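Long-range contact in aminotransferase (Streptomyces pactum, PDB 4ZM4), which belongs to the class-III aminotransferases, a family of pyridoxal-phosphate-dependent enzymes: residues Q192-L204 against I227-L240. The protein carries 1 engineered substitution. Residues are numbered along the deposited sequence; the frame is centred on the assembly and turned at random.
Sequences QLGWNDPDALREL and IPPAPGFLQLLREL
Three hydrogen bonds tie W195 and N196 to the proline-rich loop 227-230. The indole NE1 of W195 gives its hydrogen to I227 O at 3.1 Å; that oxygen lies close to the ring plane, though NE1 stands well above the plane of the carbonyl. N196 uses both ends of its amide: OD1 accepts an almost straight bond (171°) from A230 N, which stands 2.8 Å away and above the amide plane, and ND2 donates to P228 O at 3.2 Å. With ND2 also bonded to R385 O, the rotation of this amide is fixed.

F233 turns its ring edge toward the six-membered ring of W195 in an offset edge-to-face pair, planes at 86°, while N196 CA sits over the centre of the phenyl face in a CH-pi contact, 3.8 Å from the centroid.

Among the apolar contacts, P229 CB packs on W195 CZ2 and I227 CG2 on W195 CD1. L201 is a knob among F233, L236, L237 and L240. L236 CD2 touches P198 CB at 3.5 Å, and L236 CD1 lies over one face of the R202 guanidinium, toward its rim.

Helix segments 198-204 and 233-240 run parallel, their axes 11.0 Å apart: two successive beta-alpha-beta crossover helices of the large mixed sheet, packed side by side. L201 also reaches strand 142-146 and L237 strand 212-217, while strand 190-193, outermost in this chain, precedes the type II turn G194-D197.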
ATOM      1  N   GLN B 192      -3.484  17.079 -18.796  1.00 17.02           N
ATOM      2  CA  GLN B 192      -2.793  17.920 -17.845  1.00 16.41           C
ATOM      3  C   GLN B 192      -2.864  19.383 -18.260  1.00 16.78           C
ATOM      4  O   GLN B 192      -2.823  19.694 -19.454  1.00 15.88           O
ATOM      5  CB  GLN B 192      -1.342  17.478 -17.714  1.00 16.14           C
ATOM      6  CG  GLN B 192      -0.686  17.892 -16.428  1.00 16.14           C
ATOM      7  CD  GLN B 192       0.734  17.372 -16.227  1.00 17.15           C
ATOM      8  OE1 GLN B 192       0.995  16.716 -15.235  1.00 18.98           O
ATOM      9  NE2 GLN B 192       1.634  17.630 -17.172  1.00 17.26           N
ATOM     10  N   LEU B 193      -2.974  20.264 -17.251  1.00 17.33           N
ATOM     11  CA  LEU B 193      -2.838  21.699 -17.389  1.00 18.48           C
ATOM     12  C   LEU B 193      -1.817  22.228 -16.385  1.00 18.13           C
ATOM     13  O   LEU B 193      -1.450  21.555 -15.454  1.00 18.72           O
ATOM     14  CB  LEU B 193      -4.153  22.396 -17.009  1.00 21.07           C
ATOM     15  CG  LEU B 193      -5.463  21.949 -17.617  1.00 20.96           C
ATOM     16  CD1 LEU B 193      -6.582  22.678 -16.918  1.00 21.06           C
ATOM     17  CD2 LEU B 193      -5.456  22.255 -19.111  1.00 21.42           C
ATOM     18  N   GLY B 194      -1.427  23.485 -16.546  1.00 17.97           N
ATOM     19  CA  GLY B 194      -0.614  24.183 -15.577  1.00 18.74           C
ATOM     20  C   GLY B 194      -1.445  24.603 -14.363  1.00 20.06           C
ATOM     21  O   GLY B 194      -2.604  25.019 -14.500  1.00 23.01           O
ATOM     22  N   TRP B 195      -0.825  24.517 -13.196  1.00 19.38           N
ATOM     23  CA  TRP B 195      -1.406  24.926 -11.933  1.00 19.54           C
ATOM     24  C   TRP B 195      -1.695  26.424 -11.977  1.00 20.56           C
ATOM     25  O   TRP B 195      -0.934  27.159 -12.582  1.00 24.15           O
ATOM     26  CB  TRP B 195      -0.398  24.629 -10.840  1.00 18.73           C
ATOM     27  CG  TRP B 195      -0.813  24.877  -9.385  1.00 20.60           C
ATOM     28  CD1 TRP B 195      -0.030  25.399  -8.413  1.00 19.67           C
ATOM     29  CD2 TRP B 195      -2.058  24.538  -8.743  1.00 19.18           C
ATOM     30  NE1 TRP B 195      -0.692  25.413  -7.228  1.00 18.11           N
ATOM     31  CE2 TRP B 195      -1.937  24.900  -7.401  1.00 17.84           C
ATOM     32  CE3 TRP B 195      -3.250  23.977  -9.187  1.00 19.69           C
ATOM     33  CZ2 TRP B 195      -2.941  24.719  -6.488  1.00 19.34           C
ATOM     34  CZ3 TRP B 195      -4.271  23.815  -8.276  1.00 19.99           C
ATOM     35  CH2 TRP B 195      -4.118  24.203  -6.944  1.00 19.67           C
ATOM     36  N   ASN B 196      -2.812  26.840 -11.392  1.00 20.37           N
ATOM     37  CA  ASN B 196      -3.215  28.227 -11.293  1.00 22.22           C
ATOM     38  C   ASN B 196      -3.315  28.950 -12.628  1.00 24.50           C
ATOM     39  O   ASN B 196      -2.942  30.112 -12.743  1.00 27.46           O
ATOM     40  CB  ASN B 196      -2.285  28.969 -10.339  1.00 22.35           C
ATOM     41  CG  ASN B 196      -2.490  28.556  -8.883  1.00 22.48           C
ATOM     42  OD1 ASN B 196      -3.616  28.350  -8.444  1.00 22.60           O
ATOM     43  ND2 ASN B 196      -1.413  28.448  -8.135  1.00 22.56           N
ATOM     44  N   ASP B 197      -3.817  28.260 -13.654  1.00 26.85           N
ATOM     45  CA  ASP B 197      -4.043  28.864 -15.000  1.00 25.52           C
ATOM     46  C   ASP B 197      -5.533  28.830 -15.323  1.00 23.43           C
ATOM     47  O   ASP B 197      -5.989  27.917 -16.002  1.00 23.65           O
ATOM     48  CB  ASP B 197      -3.251  28.096 -16.062  1.00 25.66           C
ATOM     49  CG  ASP B 197      -3.294  28.773 -17.417  1.00 27.18           C
ATOM     50  OD1 ASP B 197      -4.154  29.651 -17.639  1.00 28.79           O
ATOM     51  OD2 ASP B 197      -2.452  28.446 -18.264  1.00 28.85           O
ATOM     52  N   PRO B 198      -6.313  29.821 -14.825  1.00 23.81           N
ATOM     53  CA  PRO B 198      -7.782  29.789 -15.007  1.00 22.93           C
ATOM     54  C   PRO B 198      -8.276  29.821 -16.464  1.00 21.62           C
ATOM     55  O   PRO B 198      -9.253  29.160 -16.795  1.00 22.26           O
ATOM     56  CB  PRO B 198      -8.280  31.001 -14.217  1.00 24.08           C
ATOM     57  CG  PRO B 198      -7.092  31.814 -13.882  1.00 24.21           C
ATOM     58  CD  PRO B 198      -5.861  30.998 -14.062  1.00 24.04           C
ATOM     59  N   ASP B 199      -7.610  30.581 -17.316  1.00 22.77           N
ATOM     60  CA  ASP B 199      -7.955  30.628 -18.748  1.00 24.02           C
ATOM     61  C   ASP B 199      -7.913  29.217 -19.361  1.00 22.07           C
ATOM     62  O   ASP B 199      -8.857  28.781 -19.969  1.00 20.57           O
ATOM     63  CB  ASP B 199      -6.975  31.530 -19.519  1.00 24.97           C
ATOM     64  CG  ASP B 199      -7.128  33.017 -19.185  1.00 28.96           C
ATOM     65  OD1 ASP B 199      -8.214  33.441 -18.710  1.00 27.59           O
ATOM     66  OD2 ASP B 199      -6.132  33.775 -19.427  1.00 31.30           O
ATOM     67  N   ALA B 200      -6.800  28.514 -19.147  1.00 20.30           N
ATOM     68  CA  ALA B 200      -6.602  27.176 -19.676  1.00 19.16           C
ATOM     69  C   ALA B 200      -7.638  26.213 -19.143  1.00 18.53           C
ATOM     70  O   ALA B 200      -8.199  25.402 -19.875  1.00 19.96           O
ATOM     71  CB  ALA B 200      -5.189  26.684 -19.337  1.00 19.93           C
ATOM     72  N   LEU B 201      -7.939  26.337 -17.864  1.00 19.15           N
ATOM     73  CA  LEU B 201      -8.944  25.497 -17.222  1.00 19.10           C
ATOM     74  C   LEU B 201     -10.332  25.741 -17.782  1.00 19.38           C
ATOM     75  O   LEU B 201     -11.121  24.797 -17.976  1.00 19.44           O
ATOM     76  CB  LEU B 201      -8.937  25.759 -15.698  1.00 18.29           C
ATOM     77  CG  LEU B 201      -9.883  24.870 -14.882  1.00 18.25           C
ATOM     78  CD1 LEU B 201      -9.459  23.407 -14.907  1.00 18.69           C
ATOM     79  CD2 LEU B 201      -9.950  25.379 -13.455  1.00 18.36           C
ATOM     80  N   ARG B 202     -10.659  27.010 -17.992  1.00 21.45           N
ATOM     81  CA  ARG B 202     -11.963  27.378 -18.571  1.00 23.99           C
ATOM     82  C   ARG B 202     -12.075  26.851 -19.989  1.00 24.66           C
ATOM     83  O   ARG B 202     -13.120  26.327 -20.389  1.00 26.55           O
ATOM     84  CB  ARG B 202     -12.133  28.897 -18.594  1.00 25.39           C
ATOM     85  CG  ARG B 202     -12.422  29.529 -17.247  1.00 26.92           C
ATOM     86  CD  ARG B 202     -12.659  31.015 -17.436  1.00 29.72           C
ATOM     87  NE  ARG B 202     -13.404  31.552 -16.302  1.00 33.73           N
ATOM     88  CZ  ARG B 202     -12.877  32.252 -15.298  1.00 36.76           C
ATOM     89  NH1 ARG B 202     -11.564  32.529 -15.268  1.00 38.71           N
ATOM     90  NH2 ARG B 202     -13.677  32.702 -14.324  1.00 34.86           N
ATOM     91  N   GLU B 203     -11.000  26.986 -20.758  1.00 27.15           N
ATOM     92  CA  GLU B 203     -11.018  26.543 -22.152  1.00 32.18           C
ATOM     93  C   GLU B 203     -11.204  25.031 -22.222  1.00 31.09           C
ATOM     94  O   GLU B 203     -12.067  24.518 -22.965  1.00 31.57           O
ATOM     95  CB  GLU B 203      -9.766  26.966 -22.900  1.00 35.51           C
ATOM     96  CG  GLU B 203     -10.024  27.095 -24.395  1.00 44.22           C
ATOM     97  CD  GLU B 203      -8.790  26.868 -25.249  1.00 50.50           C
ATOM     98  OE1 GLU B 203      -8.933  26.350 -26.383  1.00 54.94           O
ATOM     99  OE2 GLU B 203      -7.684  27.239 -24.795  1.00 57.16           O
ATOM    100  N   LEU B 204     -10.468  24.323 -21.364  1.00 29.16           N
ATOM    101  CA  LEU B 204     -10.620  22.878 -21.274  1.00 28.07           C
ATOM    102  C   LEU B 204     -12.093  22.504 -21.058  1.00 26.14           C
ATOM    103  O   LEU B 204     -12.655  21.737 -21.826  1.00 25.51           O
ATOM    104  CB  LEU B 204      -9.774  22.288 -20.141  1.00 26.48           C
ATOM    105  CG  LEU B 204      -9.962  20.775 -19.962  1.00 25.78           C
ATOM    106  CD1 LEU B 204      -9.573  20.006 -21.211  1.00 24.11           C
ATOM    107  CD2 LEU B 204      -9.132  20.297 -18.791  1.00 27.93           C
ATOM    108  N   ILE B 227       3.292  25.669  -3.491  1.00 26.18           N
ATOM    109  CA  ILE B 227       2.540  26.705  -4.187  1.00 24.29           C
ATOM    110  C   ILE B 227       1.055  26.616  -3.828  1.00 22.73           C
ATOM    111  O   ILE B 227       0.334  25.735  -4.314  1.00 20.98           O
ATOM    112  CB  ILE B 227       2.746  26.631  -5.723  1.00 23.52           C
ATOM    113  CG1 ILE B 227       4.245  26.660  -6.036  1.00 24.31           C
ATOM    114  CG2 ILE B 227       2.040  27.794  -6.402  1.00 22.32           C
ATOM    115  CD1 ILE B 227       4.588  26.419  -7.493  1.00 24.88           C
ATOM    116  N   PRO B 228       0.587  27.556  -3.007  1.00 21.24           N
ATOM    117  CA  PRO B 228      -0.823  27.578  -2.718  1.00 20.93           C
ATOM    118  C   PRO B 228      -1.662  27.952  -3.943  1.00 20.14           C
ATOM    119  O   PRO B 228      -1.137  28.440  -4.956  1.00 19.44           O
ATOM    120  CB  PRO B 228      -0.945  28.655  -1.630  1.00 22.28           C
ATOM    121  CG  PRO B 228       0.179  29.589  -1.894  1.00 23.11           C
ATOM    122  CD  PRO B 228       1.272  28.783  -2.553  1.00 23.00           C
ATOM    123  N   PRO B 229      -2.965  27.701  -3.872  1.00 19.88           N
ATOM    124  CA  PRO B 229      -3.780  28.053  -5.024  1.00 20.42           C
ATOM    125  C   PRO B 229      -3.942  29.572  -5.073  1.00 21.11           C
ATOM    126  O   PRO B 229      -4.060  30.215  -4.024  1.00 20.30           O
ATOM    127  CB  PRO B 229      -5.108  27.365  -4.723  1.00 20.83           C
ATOM    128  CG  PRO B 229      -5.176  27.341  -3.227  1.00 20.57           C
ATOM    129  CD  PRO B 229      -3.765  27.270  -2.719  1.00 19.31           C
ATOM    130  N   ALA B 230      -3.941  30.139  -6.272  1.00 22.41           N
ATOM    131  CA  ALA B 230      -4.201  31.560  -6.465  1.00 22.28           C
ATOM    132  C   ALA B 230      -5.601  31.890  -5.965  1.00 23.25           C
ATOM    133  O   ALA B 230      -6.500  31.044  -6.001  1.00 24.37           O
ATOM    134  CB  ALA B 230      -4.079  31.925  -7.932  1.00 21.15           C
ATOM    135  N   PRO B 231      -5.805  33.125  -5.501  1.00 25.57           N
ATOM    136  CA  PRO B 231      -7.147  33.586  -5.097  1.00 25.25           C
ATOM    137  C   PRO B 231      -8.212  33.212  -6.126  1.00 23.94           C
ATOM    138  O   PRO B 231      -8.063  33.521  -7.311  1.00 24.76           O
ATOM    139  CB  PRO B 231      -6.992  35.111  -5.023  1.00 27.13           C
ATOM    140  CG  PRO B 231      -5.533  35.342  -4.744  1.00 27.57           C
ATOM    141  CD  PRO B 231      -4.802  34.212  -5.444  1.00 28.23           C
ATOM    142  N   GLY B 232      -9.246  32.506  -5.672  1.00 23.45           N
ATOM    143  CA  GLY B 232     -10.371  32.092  -6.520  1.00 22.57           C
ATOM    144  C   GLY B 232     -10.209  30.824  -7.365  1.00 23.13           C
ATOM    145  O   GLY B 232     -11.168  30.412  -8.038  1.00 19.53           O
ATOM    146  N   PHE B 233      -9.014  30.216  -7.373  1.00 20.36           N
ATOM    147  CA  PHE B 233      -8.782  29.097  -8.265  1.00 19.87           C
ATOM    148  C   PHE B 233      -9.538  27.848  -7.847  1.00 18.24           C
ATOM    149  O   PHE B 233     -10.192  27.211  -8.676  1.00 18.05           O
ATOM    150  CB  PHE B 233      -7.307  28.802  -8.425  1.00 21.35           C
ATOM    151  CG  PHE B 233      -7.011  27.905  -9.573  1.00 21.87           C
ATOM    152  CD1 PHE B 233      -7.121  28.374 -10.869  1.00 22.16           C
ATOM    153  CD2 PHE B 233      -6.637  26.578  -9.367  1.00 21.62           C
ATOM    154  CE1 PHE B 233      -6.805  27.552 -11.951  1.00 20.66           C
ATOM    155  CE2 PHE B 233      -6.358  25.751 -10.436  1.00 20.35           C
ATOM    156  CZ  PHE B 233      -6.435  26.234 -11.726  1.00 20.76           C
ATOM    157  N   LEU B 234      -9.468  27.480  -6.579  1.00 18.42           N
ATOM    158  CA  LEU B 234     -10.242  26.334  -6.097  1.00 18.77           C
ATOM    159  C   LEU B 234     -11.737  26.571  -6.264  1.00 19.65           C
ATOM    160  O   LEU B 234     -12.491  25.641  -6.573  1.00 20.84           O
ATOM    161  CB  LEU B 234      -9.920  26.008  -4.642  1.00 19.26           C
ATOM    162  CG  LEU B 234      -8.476  25.586  -4.383  1.00 19.46           C
ATOM    163  CD1 LEU B 234      -8.291  25.318  -2.892  1.00 19.52           C
ATOM    164  CD2 LEU B 234      -8.101  24.355  -5.211  1.00 19.96           C
ATOM    165  N   GLN B 235     -12.182  27.803  -6.047  1.00 19.48           N
ATOM    166  CA  GLN B 235     -13.593  28.133  -6.180  1.00 20.90           C
ATOM    167  C   GLN B 235     -13.992  27.857  -7.631  1.00 21.18           C
ATOM    168  O   GLN B 235     -15.055  27.284  -7.899  1.00 22.47           O
ATOM    169  CB  GLN B 235     -13.854  29.601  -5.792  1.00 21.90           C
ATOM    170  CG  GLN B 235     -13.681  29.891  -4.296  1.00 24.23           C
ATOM    171  CD  GLN B 235     -12.231  29.897  -3.791  1.00 24.90           C
ATOM    172  OE1 GLN B 235     -11.258  29.811  -4.573  1.00 27.30           O
ATOM    173  NE2 GLN B 235     -12.080  30.060  -2.487  1.00 23.74           N
ATOM    174  N   LEU B 236     -13.134  28.293  -8.548  1.00 20.38           N
ATOM    175  CA  LEU B 236     -13.371  28.139  -9.965  1.00 21.58           C
ATOM    176  C   LEU B 236     -13.461  26.674 -10.334  1.00 23.55           C
ATOM    177  O   LEU B 236     -14.320  26.291 -11.141  1.00 24.66           O
ATOM    178  CB  LEU B 236     -12.268  28.827 -10.781  1.00 21.16           C
ATOM    179  CG  LEU B 236     -12.382  28.709 -12.308  1.00 21.37           C
ATOM    180  CD1 LEU B 236     -13.672  29.319 -12.831  1.00 19.78           C
ATOM    181  CD2 LEU B 236     -11.179  29.364 -12.985  1.00 22.08           C
ATOM    182  N   LEU B 237     -12.577  25.861  -9.757  1.00 23.27           N
ATOM    183  CA  LEU B 237     -12.558  24.428 -10.017  1.00 22.70           C
ATOM    184  C   LEU B 237     -13.831  23.779  -9.593  1.00 20.96           C
ATOM    185  O   LEU B 237     -14.425  22.991 -10.323  1.00 22.59           O
ATOM    186  CB  LEU B 237     -11.405  23.753  -9.278  1.00 24.79           C
ATOM    187  CG  LEU B 237     -10.184  23.345 -10.073  1.00 27.93           C
ATOM    188  CD1 LEU B 237      -9.147  22.785  -9.099  1.00 30.82           C
ATOM    189  CD2 LEU B 237     -10.541  22.295 -11.132  1.00 27.77           C
ATOM    190  N   ARG B 238     -14.255  24.097  -8.384  1.00 20.63           N
ATOM    191  CA  ARG B 238     -15.528  23.610  -7.828  1.00 19.22           C
ATOM    192  C   ARG B 238     -16.719  23.999  -8.716  1.00 19.39           C
ATOM    193  O   ARG B 238     -17.693  23.242  -8.848  1.00 17.04           O
ATOM    194  CB  ARG B 238     -15.723  24.164  -6.381  1.00 18.81           C
ATOM    195  CG  ARG B 238     -17.084  23.892  -5.727  1.00 18.77           C
ATOM    196  CD  ARG B 238     -17.333  22.427  -5.428  1.00 19.86           C
ATOM    197  NE  ARG B 238     -17.538  21.583  -6.602  1.00 20.59           N
ATOM    198  CZ  ARG B 238     -17.733  20.257  -6.575  1.00 22.59           C
ATOM    199  NH1 ARG B 238     -17.806  19.585  -5.413  1.00 23.58           N
ATOM    200  NH2 ARG B 238     -17.877  19.594  -7.715  1.00 23.53           N
ATOM    201  N   GLU B 239     -16.676  25.198  -9.289  1.00 19.88           N
ATOM    202  CA  GLU B 239     -17.796  25.643 -10.104  1.00 22.57           C
ATOM    203  C   GLU B 239     -17.849  24.873 -11.425  1.00 20.08           C
ATOM    204  O   GLU B 239     -18.900  24.436 -11.837  1.00 17.24           O
ATOM    205  CB  GLU B 239     -17.695  27.143 -10.362  1.00 27.65           C
ATOM    206  CG  GLU B 239     -18.971  27.785 -10.886  1.00 32.51           C
ATOM    207  CD  GLU B 239     -18.767  29.261 -11.195  1.00 37.43           C
ATOM    208  OE1 GLU B 239     -18.331  29.997 -10.283  1.00 47.23           O
ATOM    209  OE2 GLU B 239     -19.057  29.697 -12.319  1.00 35.84           O
ATOM    210  N   LEU B 240     -16.696  24.752 -12.086  1.00 19.88           N
ATOM    211  CA  LEU B 240     -16.635  24.123 -13.395  1.00 19.47           C
ATOM    212  C   LEU B 240     -16.972  22.656 -13.274  1.00 19.24           C
ATOM    213  O   LEU B 240     -17.828  22.166 -13.998  1.00 20.02           O
ATOM    214  CB  LEU B 240     -15.256  24.314 -14.050  1.00 20.11           C
ATOM    215  CG  LEU B 240     -14.905  25.743 -14.472  1.00 19.67           C
ATOM    216  CD1 LEU B 240     -13.464  25.843 -14.939  1.00 19.09           C
ATOM    217  CD2 LEU B 240     -15.816  26.266 -15.563  1.00 20.36           C
TER